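Local coordinates for mandelate racemase/muconate lactonizing enzyme, C-terminal domain protein (Paracoccus denitrificans, PDB 4DWD), which binds magnesium and may act as a hydro-lyase, as its membership of the enolase superfamily suggests, at residues Leu52-Ala56 and Arg57-Pro61; His80-Val83 and Lys84-Pro87; Glu249-Thr253 and Leu254-Lys258; His311-Ser314 and Thr315-His318. All blocks are in the same frame, centred on the assembly; numbering follows the deposited sequence. Where two conformers were deposited one is given.

Contact 1: Leu52-Ala56 and Arg57-Pro61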
loop_
_atom_site.group_PDB
_atom_site.type_symbol
_atom_site.label_atom_id
_atom_site.label_comp_id
_atom_site.label_asym_id
_atom_site.label_seq_id
_atom_site.Cartn_x
_atom_site.Cartn_y
_atom_site.Cartn_z
ATOM N N LEU B 52 -35.681 -14.236 19.031
ATOM C CA LEU B 52 -36.956 -14.933 18.985
ATOM C C LEU B 52 -38.119 -13.988 18.664
ATOM O O LEU B 52 -39.026 -14.363 17.916
ATOM C CB LEU B 52 -37.204 -15.675 20.299
ATOM C CG LEU B 52 -36.263 -16.852 20.607
ATOM C CD1 LEU B 52 -36.605 -17.411 21.988
ATOM C CD2 LEU B 52 -36.341 -17.948 19.546
ATOM N N GLY B 53 -38.076 -12.772 19.202
ATOM C CA GLY B 53 -39.067 -11.750 18.870
ATOM C C GLY B 53 -39.027 -11.354 17.399
ATOM O O GLY B 53 -40.070 -11.156 16.771
ATOM N N VAL B 54 -37.824 -11.254 16.830
ATOM C CA VAL B 54 -37.689 -10.943 15.409
ATOM C C VAL B 54 -38.247 -12.095 14.569
ATOM O O VAL B 54 -38.944 -11.868 13.579
ATOM C CB VAL B 54 -36.223 -10.594 15.062
ATOM C CG1 VAL B 54 -36.014 -10.566 13.554
ATOM C CG2 VAL B 54 -35.834 -9.248 15.666
ATOM N N VAL B 55 -37.980 -13.340 14.973
ATOM C CA VAL B 55 -38.611 -14.483 14.285
ATOM C C VAL B 55 -40.147 -14.366 14.315
ATOM O O VAL B 55 -40.799 -14.421 13.268
ATOM C CB VAL B 55 -38.157 -15.838 14.875
ATOM C CG1 VAL B 55 -38.926 -17.004 14.256
ATOM C CG2 VAL B 55 -36.658 -16.041 14.663
ATOM N N ALA B 56 -40.712 -14.186 15.508
ATOM C CA ALA B 56 -42.167 -14.184 15.671
ATOM C C ALA B 56 -42.847 -13.016 14.944
ATOM O O ALA B 56 -43.878 -13.197 14.295
ATOM C CB ALA B 56 -42.534 -14.166 17.148
ATOM N N ARG B 57 -42.272 -11.821 15.051
ATOM C CA ARG B 57 -42.933 -10.633 14.505
ATOM C C ARG B 57 -42.630 -10.410 13.031
ATOM O O ARG B 57 -43.500 -9.982 12.269
ATOM C CB ARG B 57 -42.506 -9.375 15.262
ATOM C CG ARG B 57 -43.012 -9.227 16.684
ATOM C CD ARG B 57 -42.725 -7.815 17.194
ATOM N NE ARG B 57 -41.301 -7.468 17.113
ATOM C CZ ARG B 57 -40.385 -7.846 18.004
ATOM N NH1 ARG B 57 -40.731 -8.567 19.065
ATOM N NH2 ARG B 57 -39.124 -7.496 17.840
ATOM N N ASP B 58 -41.385 -10.663 12.640
ATOM C CA ASP B 58 -40.902 -10.221 11.332
ATOM C C ASP B 58 -40.777 -11.341 10.304
ATOM O O ASP B 58 -41.140 -11.157 9.133
ATOM C CB ASP B 58 -39.580 -9.457 11.467
ATOM C CG ASP B 58 -39.658 -8.308 12.460
ATOM O OD1 ASP B 58 -40.713 -7.629 12.546
ATOM O OD2 ASP B 58 -38.660 -8.068 13.163
ATOM N N ILE B 59 -40.270 -12.494 10.728
ATOM C CA ILE B 59 -39.942 -13.568 9.789
ATOM C C ILE B 59 -41.085 -14.556 9.596
ATOM O O ILE B 59 -41.465 -14.854 8.459
ATOM C CB ILE B 59 -38.643 -14.291 10.199
ATOM C CG1 ILE B 59 -37.486 -13.288 10.290
ATOM C CG2 ILE B 59 -38.310 -15.410 9.224
ATOM C CD1 ILE B 59 -36.228 -13.851 10.929
ATOM N N ALA B 60 -41.622 -15.060 10.706
ATOM C CA ALA B 60 -42.695 -16.056 10.675
ATOM C C ALA B 60 -43.861 -15.705 9.731
ATOM O O ALA B 60 -44.240 -16.547 8.918
ATOM C CB ALA B 60 -43.194 -16.355 12.084
ATOM N N PRO B 61 -44.422 -14.472 9.820
ATOM C CA PRO B 61 -45.564 -14.178 8.940
ATOM C C PRO B 61 -45.195 -14.258 7.464
ATOM O O PRO B 61 -46.048 -14.558 6.634
ATOM C CB PRO B 61 -45.949 -12.736 9.306
ATOM C CG PRO B 61 -45.359 -12.492 10.647
ATOM C CD PRO B 61 -44.145 -13.365 10.760
#

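Contact 2: His80-Val83 and Lys84-Pro87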
loop_
_atom_site.group_PDB
_atom_site.type_symbol
_atom_site.label_atom_id
_atom_site.label_comp_id
_atom_site.label_asym_id
_atom_site.label_seq_id
_atom_site.Cartn_x
_atom_site.Cartn_y
_atom_site.Cartn_z
ATOM N N HIS B 80 -32.834 -8.679 3.602
ATOM C CA HIS B 80 -32.943 -7.320 3.110
ATOM C C HIS B 80 -34.073 -6.537 3.739
ATOM O O HIS B 80 -33.936 -5.338 3.962
ATOM C CB HIS B 80 -32.859 -7.302 1.583
ATOM C CG HIS B 80 -31.446 -7.581 1.080
ATOM N ND1 HIS B 80 -30.920 -8.822 1.068
ATOM C CD2 HIS B 80 -30.423 -6.720 0.663
ATOM C CE1 HIS B 80 -29.642 -8.774 0.638
ATOM N NE2 HIS B 80 -29.333 -7.488 0.397
ATOM N N ARG B 81 -35.169 -7.208 4.083
ATOM C CA ARG B 81 -36.250 -6.563 4.859
ATOM C C ARG B 81 -35.769 -6.147 6.252
ATOM O O ARG B 81 -36.215 -5.130 6.799
ATOM C CB ARG B 81 -37.455 -7.496 5.018
ATOM C CG ARG B 81 -38.084 -7.926 3.705
ATOM C CD ARG B 81 -39.602 -7.848 3.700
ATOM N NE ARG B 81 -40.238 -8.402 4.890
ATOM C CZ ARG B 81 -41.469 -8.911 4.910
ATOM N NH1 ARG B 81 -41.974 -9.388 6.041
ATOM N NH2 ARG B 81 -42.193 -8.961 3.796
ATOM N N LEU B 82 -34.866 -6.944 6.819
ATOM C CA LEU B 82 -34.410 -6.749 8.191
ATOM C C LEU B 82 -33.095 -5.976 8.303
ATOM O O LEU B 82 -32.551 -5.823 9.400
ATOM C CB LEU B 82 -34.232 -8.104 8.885
ATOM C CG LEU B 82 -35.444 -9.002 9.089
ATOM C CD1 LEU B 82 -35.035 -10.222 9.889
ATOM C CD2 LEU B 82 -36.552 -8.232 9.781
ATOM N N VAL B 83 -32.590 -5.469 7.186
ATOM C CA VAL B 83 -31.228 -4.937 7.174
ATOM C C VAL B 83 -31.053 -3.787 8.167
ATOM O O VAL B 83 -30.005 -3.659 8.791
ATOM C CB VAL B 83 -30.800 -4.542 5.732
ATOM C CG1 VAL B 83 -31.625 -3.374 5.211
ATOM C CG2 VAL B 83 -29.306 -4.237 5.648
ATOM N N LYS B 84 -32.097 -2.978 8.350
ATOM C CA LYS B 84 -31.985 -1.810 9.227
ATOM C C LYS B 84 -32.099 -2.169 10.703
ATOM O O LYS B 84 -32.025 -1.285 11.550
ATOM C CB LYS B 84 -32.995 -0.720 8.840
ATOM C CG LYS B 84 -32.948 -0.257 7.383
ATOM C CD LYS B 84 -32.078 0.978 7.252
ATOM C CE LYS B 84 -32.160 1.606 5.870
ATOM N NZ LYS B 84 -32.160 3.093 5.951
ATOM N N LEU B 85 -32.233 -3.466 10.999
ATOM C CA LEU B 85 -32.098 -3.970 12.373
ATOM C C LEU B 85 -30.649 -4.239 12.747
ATOM O O LEU B 85 -30.361 -4.661 13.868
ATOM C CB LEU B 85 -32.956 -5.229 12.607
ATOM C CG LEU B 85 -34.464 -5.081 12.393
ATOM C CD1 LEU B 85 -35.146 -6.412 12.679
ATOM C CD2 LEU B 85 -35.040 -3.956 13.253
ATOM N N GLY B 86 -29.744 -3.988 11.805
ATOM C CA GLY B 86 -28.319 -4.150 12.031
ATOM C C GLY B 86 -27.654 -4.549 10.723
ATOM O O GLY B 86 -27.073 -3.710 10.045
ATOM N N PRO B 87 -27.761 -5.830 10.341
ATOM C CA PRO B 87 -28.499 -6.917 10.990
ATOM C C PRO B 87 -27.658 -7.769 11.934
ATOM O O PRO B 87 -28.140 -8.805 12.429
ATOM C CB PRO B 87 -28.982 -7.737 9.800
ATOM C CG PRO B 87 -27.835 -7.623 8.831
ATOM C CD PRO B 87 -27.290 -6.217 8.994
HETATM O O HOH W 1 -34.883 -2.916 7.581
#

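Contact 3: Glu249-Thr253 and Leu254-Lys258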
loop_
_atom_site.group_PDB
_atom_site.type_symbol
_atom_site.label_atom_id
_atom_site.label_comp_id
_atom_site.label_asym_id
_atom_site.label_seq_id
_atom_site.Cartn_x
_atom_site.Cartn_y
_atom_site.Cartn_z
ATOM N N GLU B 249 -15.889 -15.045 15.624
ATOM C CA GLU B 249 -17.072 -15.479 16.367
ATOM C C GLU B 249 -18.063 -14.333 16.545
ATOM O O GLU B 249 -19.234 -14.579 16.709
ATOM C CB GLU B 249 -16.708 -16.096 17.712
ATOM C CG GLU B 249 -16.027 -15.155 18.674
ATOM C CD GLU B 249 -16.391 -15.456 20.111
ATOM O OE1 GLU B 249 -16.740 -14.512 20.850
ATOM O OE2 GLU B 249 -16.332 -16.640 20.496
ATOM N N GLN B 250 -17.563 -13.099 16.546
ATOM C CA GLN B 250 -18.408 -11.896 16.611
ATOM C C GLN B 250 -18.405 -11.169 15.268
ATOM O O GLN B 250 -18.445 -9.935 15.221
ATOM C CB GLN B 250 -17.942 -10.959 17.716
ATOM C CG GLN B 250 -18.046 -11.577 19.103
ATOM C CD GLN B 250 -17.668 -10.588 20.186
ATOM O OE1 GLN B 250 -18.424 -9.670 20.505
ATOM N NE2 GLN B 250 -16.485 -10.767 20.761
ATOM N N THR B 251 -18.340 -11.946 14.186
ATOM C CA THR B 251 -18.495 -11.443 12.828
ATOM C C THR B 251 -19.753 -12.077 12.230
ATOM O O THR B 251 -19.914 -13.298 12.297
ATOM C CB THR B 251 -17.247 -11.778 11.994
ATOM O OG1 THR B 251 -16.099 -11.204 12.619
ATOM C CG2 THR B 251 -17.364 -11.229 10.581
ATOM N N TYR B 252 -20.635 -11.259 11.641
ATOM C CA TYR B 252 -22.010 -11.691 11.387
ATOM C C TYR B 252 -22.465 -11.622 9.944
ATOM O O TYR B 252 -23.591 -11.986 9.655
ATOM C CB TYR B 252 -22.998 -10.911 12.276
ATOM C CG TYR B 252 -22.660 -10.966 13.755
ATOM C CD1 TYR B 252 -23.075 -12.044 14.545
ATOM C CD2 TYR B 252 -21.932 -9.938 14.365
ATOM C CE1 TYR B 252 -22.780 -12.102 15.893
ATOM C CE2 TYR B 252 -21.638 -9.974 15.730
ATOM C CZ TYR B 252 -22.070 -11.059 16.487
ATOM O OH TYR B 252 -21.780 -11.157 17.837
ATOM N N THR B 253 -21.610 -11.125 9.054
ATOM C CA THR B 253 -21.941 -11.105 7.630
ATOM C C THR B 253 -20.779 -11.628 6.806
ATOM O O THR B 253 -19.620 -11.599 7.246
ATOM C CB THR B 253 -22.287 -9.688 7.106
ATOM O OG1 THR B 253 -21.109 -8.878 7.139
ATOM C CG2 THR B 253 -23.406 -9.033 7.942
ATOM N N LEU B 254 -21.093 -12.062 5.591
ATOM C CA LEU B 254 -20.090 -12.536 4.659
ATOM C C LEU B 254 -19.105 -11.421 4.305
ATOM O O LEU B 254 -17.905 -11.666 4.187
ATOM C CB LEU B 254 -20.786 -13.056 3.394
ATOM C CG LEU B 254 -19.910 -13.718 2.334
ATOM C CD1 LEU B 254 -19.337 -15.028 2.852
ATOM C CD2 LEU B 254 -20.710 -13.929 1.057
ATOM N N GLN B 255 -19.610 -10.194 4.182
ATOM C CA GLN B 255 -18.752 -9.055 3.825
ATOM C C GLN B 255 -17.843 -8.654 4.985
ATOM O O GLN B 255 -16.678 -8.332 4.768
ATOM C CB GLN B 255 -19.580 -7.860 3.353
ATOM C CG GLN B 255 -20.347 -8.108 2.065
ATOM C CD GLN B 255 -21.574 -8.957 2.277
ATOM O OE1 GLN B 255 -22.137 -8.981 3.370
ATOM N NE2 GLN B 255 -21.987 -9.676 1.235
ATOM N N ALA B 256 -18.363 -8.679 6.216
ATOM C CA ALA B 256 -17.504 -8.434 7.370
ATOM C C ALA B 256 -16.484 -9.560 7.533
ATOM O O ALA B 256 -15.367 -9.301 7.972
ATOM C CB ALA B 256 -18.315 -8.238 8.660
ATOM N N LEU B 257 -16.826 -10.798 7.151
ATOM C CA LEU B 257 -15.815 -11.859 7.196
ATOM C C LEU B 257 -14.711 -11.584 6.184
ATOM O O LEU B 257 -13.538 -11.798 6.468
ATOM C CB LEU B 257 -16.443 -13.238 6.982
ATOM C CG LEU B 257 -15.559 -14.423 7.375
ATOM C CD1 LEU B 257 -15.309 -14.359 8.869
ATOM C CD2 LEU B 257 -16.236 -15.730 6.988
ATOM N N LYS B 258 -15.091 -11.113 5.000
ATOM C CA LYS B 258 -14.116 -10.693 4.002
ATOM C C LYS B 258 -13.180 -9.616 4.577
ATOM O O LYS B 258 -11.965 -9.692 4.398
ATOM C CB LYS B 258 -14.862 -10.207 2.746
ATOM C CG LYS B 258 -13.981 -9.676 1.620
ATOM C CD LYS B 258 -13.722 -8.166 1.717
ATOM C CE LYS B 258 -14.986 -7.312 1.568
ATOM N NZ LYS B 258 -14.697 -5.844 1.702
#

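Contact 4: His311-Ser314 and Thr315-His318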
loop_
_atom_site.group_PDB
_atom_site.type_symbol
_atom_site.label_atom_id
_atom_site.label_comp_id
_atom_site.label_asym_id
_atom_site.label_seq_id
_atom_site.Cartn_x
_atom_site.Cartn_y
_atom_site.Cartn_z
ATOM N N HIS B 311 -22.701 -31.228 10.526
ATOM C CA HIS B 311 -23.026 -31.480 9.114
ATOM C C HIS B 311 -22.151 -30.642 8.209
ATOM O O HIS B 311 -21.589 -31.145 7.234
ATOM C CB HIS B 311 -24.500 -31.237 8.815
ATOM C CG HIS B 311 -25.398 -32.387 9.215
ATOM N ND1 HIS B 311 -25.650 -33.428 8.391
ATOM C CD2 HIS B 311 -26.103 -32.633 10.393
ATOM C CE1 HIS B 311 -26.479 -34.298 9.008
ATOM N NE2 HIS B 311 -26.756 -33.810 10.234
ATOM N N VAL B 312 -22.030 -29.353 8.508
ATOM C CA VAL B 312 -21.176 -28.486 7.692
ATOM C C VAL B 312 -19.711 -28.907 7.769
ATOM O O VAL B 312 -19.047 -29.016 6.755
ATOM C CB VAL B 312 -21.349 -26.998 8.073
ATOM C CG1 VAL B 312 -20.232 -26.126 7.500
ATOM C CG2 VAL B 312 -22.712 -26.490 7.617
ATOM N N LEU B 313 -19.208 -29.166 8.971
ATOM C CA LEU B 313 -17.782 -29.527 9.089
ATOM C C LEU B 313 -17.408 -30.871 8.462
ATOM O O LEU B 313 -16.261 -31.068 8.054
ATOM C CB LEU B 313 -17.306 -29.424 10.539
ATOM C CG LEU B 313 -17.195 -27.952 10.977
ATOM C CD1 LEU B 313 -16.981 -27.845 12.477
ATOM C CD2 LEU B 313 -16.083 -27.226 10.221
ATOM N N SER B 314 -18.380 -31.780 8.354
ATOM C CA SER B 314 -18.130 -33.050 7.680
ATOM C C SER B 314 -17.767 -32.831 6.211
ATOM O O SER B 314 -17.086 -33.684 5.613
ATOM C CB SER B 314 -19.337 -33.993 7.806
ATOM O OG SER B 314 -20.399 -33.626 6.936
ATOM N N THR B 315 -18.194 -31.690 5.651
ATOM C CA THR B 315 -17.976 -31.368 4.222
ATOM C C THR B 315 -16.674 -30.613 3.960
ATOM O O THR B 315 -16.319 -30.385 2.803
ATOM C CB THR B 315 -19.123 -30.518 3.609
ATOM O OG1 THR B 315 -19.011 -29.150 4.029
ATOM C CG2 THR B 315 -20.506 -31.088 3.952
ATOM N N LEU B 316 -15.995 -30.196 5.028
ATOM C CA LEU B 316 -14.792 -29.366 4.920
ATOM C C LEU B 316 -13.581 -30.233 4.593
ATOM O O LEU B 316 -13.219 -31.111 5.367
ATOM C CB LEU B 316 -14.567 -28.585 6.224
ATOM C CG LEU B 316 -13.374 -27.619 6.296
ATOM C CD1 LEU B 316 -13.550 -26.427 5.361
ATOM C CD2 LEU B 316 -13.138 -27.138 7.719
HETATM N N MSE B 317 -12.973 -29.991 3.436
HETATM C CA MSE B 317 -11.836 -30.801 2.996
HETATM C C MSE B 317 -10.662 -30.625 3.927
HETATM O O MSE B 317 -10.225 -31.592 4.561
HETATM C CB MSE B 317 -11.476 -30.433 1.563
HETATM C CG MSE B 317 -10.304 -31.275 1.072
HETATM SE SE MSE B 317 -9.921 -30.839 -0.811
HETATM C CE MSE B 317 -9.841 -28.869 -0.631
ATOM N N HIS B 318 -10.152 -29.394 4.019
ATOM C CA HIS B 318 -8.958 -29.113 4.826
ATOM C C HIS B 318 -9.325 -28.725 6.217
ATOM O O HIS B 318 -9.137 -27.567 6.622
ATOM C CB HIS B 318 -8.095 -28.023 4.192
ATOM C CG HIS B 318 -7.511 -28.402 2.859
ATOM N ND1 HIS B 318 -7.378 -27.514 1.854
ATOM C CD2 HIS B 318 -7.014 -29.618 2.383
ATOM C CE1 HIS B 318 -6.826 -28.130 0.787
ATOM N NE2 HIS B 318 -6.612 -29.417 1.111
#

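Contact 1: Leu52-Ala56 and Arg57-Pro61
Gly53 O accepts from Arg57 N at 2.9 Å, an ordinary i to i+4 helix bond. The same carbonyl oxygen lies under the Arg57 guanidinium, 3.5 Å from its plane and beneath its centre. The Arg57 chain bends at chi3 (-56°), which folds the flat group back over Gly53. NH1 comes within 3.6 Å of Gly53 CA, close enough that a side chain at Gly53 would collide with it. With an alanine in place of Arg57, the cover over the Gly53 carbonyl would probably be lost, along with packing against Ile49 of a second subunit. Val54 O is gripped by two amides: Asp58 N at 2.9 Å and Ile59 N at 3.2 Å. The Ile59 donor lies in the carbonyl plane, while the Asp58 donor is tilted 30° from it. Val54 CG1 meets Asp58 OD2 at 3.7 Å, a van der Waals contact between a methyl and a carboxylate oxygen. Val55 O takes a nearly straight bond from Ala60 N at 2.8 Å and a weak one from Ile59 N. The CD1 end of Ile59 packs loosely beside both valines, and all three side chains touch Ala94 of helix 90-110. Ala56 O faces Pro61 CD at 3.5 Å, and proline has no N-H to offer it. The shift from i+4 to i+5 bonds marks a pi-type turn, followed by a proline kink, in helix 49-63 of the enolase-type N-terminal domain.

Contact 2: His80-Val83 and Lys84-Pro87
Leu85 packs back onto Leu82, one turn earlier in the chain. Its CB lies 3.3 Å from Leu82 O, and CG follows at 3.6 Å from the same oxygen. CG is anti to the carbonyl carbon (chi1 -60°), and the branch beyond it carries CD1 to Leu82 CD2 at 3.7 Å. The two leucine side chains meet there at a slant, methyl against methyl. The backbone bonds follow a 3-10 pattern. Leu85 N donates to Leu82 O at 2.9 Å, and Gly86 N donates to Val83 O at 3.0 Å. Both donors stand well above the carbonyl planes. A water accepts from Lys84 N and donates to Arg81 O at 2.7 Å, so it bridges the place where the helix gives way to the turn. Gly86 has a positive phi (149°) at which a CB would jam against the preceding carbonyl. A cis peptide then leads into Pro87, whose CD rests 3.7 Å from Val83 O. Lys84 sends its NZ to a salt bridge with Glu249 of a second subunit, in one modelled conformer of that glutamate. The turn joins helix 71-81 to helix 90-110, and Leu82 also packs against Val54, Asp58 and Ile59 of helix 49-63.

Contact 3: Glu249-Thr253 and Leu254-Lys258
Thr253 OG1 accepts from Ala256 N at 2.9 Å, with an N-H...O angle of 160°. The hydroxyl oxygen sits between the backbone N and the carbonyl carbon of its own residue (chi1 68°), and this turns it toward the amide three residues on. Ala256 CB lies beside the same oxygen at 3.2 Å. The Thr253 carbonyl has a partner as well: Leu257 N donates to Thr253 O at 2.9 Å, with the donor tilted 23° from the carbonyl plane. Thr253 is therefore the N-cap of helix 254-263. Its side chain engages one amide of the first turn, and its carbonyl oxygen takes the first i to i+4 bond. The cap follows the loop after strand 244-246 in the C-terminal barrel domain of the enolase superfamily. That loop holds Glu249, a metal ligand seen with calcium in this protein. In the conformer given, its carboxylate has a partner in a second subunit. Gln250 OE1 accepts from Arg167 NH1 of the same chain. Thr251 touches the helix with its methyl instead of its hydroxyl. Its CG2 reaches over the first turn, 3.7 Å from Ala256 CB and 3.5 Å from Leu257 N. Leu257 CD1 lies a little farther from that methyl, at 4.1 Å. Gln255 bends at its second torsion, which brings OE1 alongside Thr253 CB at 3.8 Å. Its NE2 donates to His289 O of a third subunit.

Contact 4: His311-Ser314 and Thr315-His318
Val312 O is held by two donors from one residue. Thr315 OG1 donates to it at 2.7 Å, in the carbonyl plane, and Thr315 N donates at 3.0 Å from above that plane. The hydroxyl reaches back because OG1 sits between the backbone N and the carbonyl carbon (chi1 77°). The same torsion places CG2 at 3.5 Å from His311 O. That oxygen is engaged by Ser314 OG, which donates to it at 2.8 Å. With a valine in place of Thr315, Val312 O would probably lose its hydroxyl donor and keep only the bond from the backbone N. Leu316 N donates to Leu313 O at 3.2 Å, again from well above the carbonyl plane. The side chains of these two leucines run side by side in the same direction, with Leu313 CD2 and Leu316 CD2 3.9 Å apart. Helix 277-291 borders one side, where Met282 touches both Val312 and Thr315. Arg123 binds Leu316 O just beyond the turn. Backbone bonds from residue i+3 back to residue i are common in the last turn of a helix, and the two hydroxyl bonds are additional ties. Here they close helix 304-314 before the loop to strand 323-325 of the barrel domain.

How the contacts relate
The contacts come in series along the chain, from 1 to 4. Contacts 1 and 2 belong to the N-terminal family region and touch each other, their centres about 13 Å apart. Contact 1 lies within helix 49-63, and contact 2 leaves helix 71-81. Contacts 3 and 4 belong to the C-terminal barrel region, with centres about 19 Å apart and no touch. One starts helix 254-263; the other ends helix 304-314. Contacts 2 and 3 come within about 5 Å at their nearest atoms in one chain. Between subunits, Lys84 of one copy pairs with one conformer of the metal-binding Glu249 of another, so assembly may help shape the surroundings of that site.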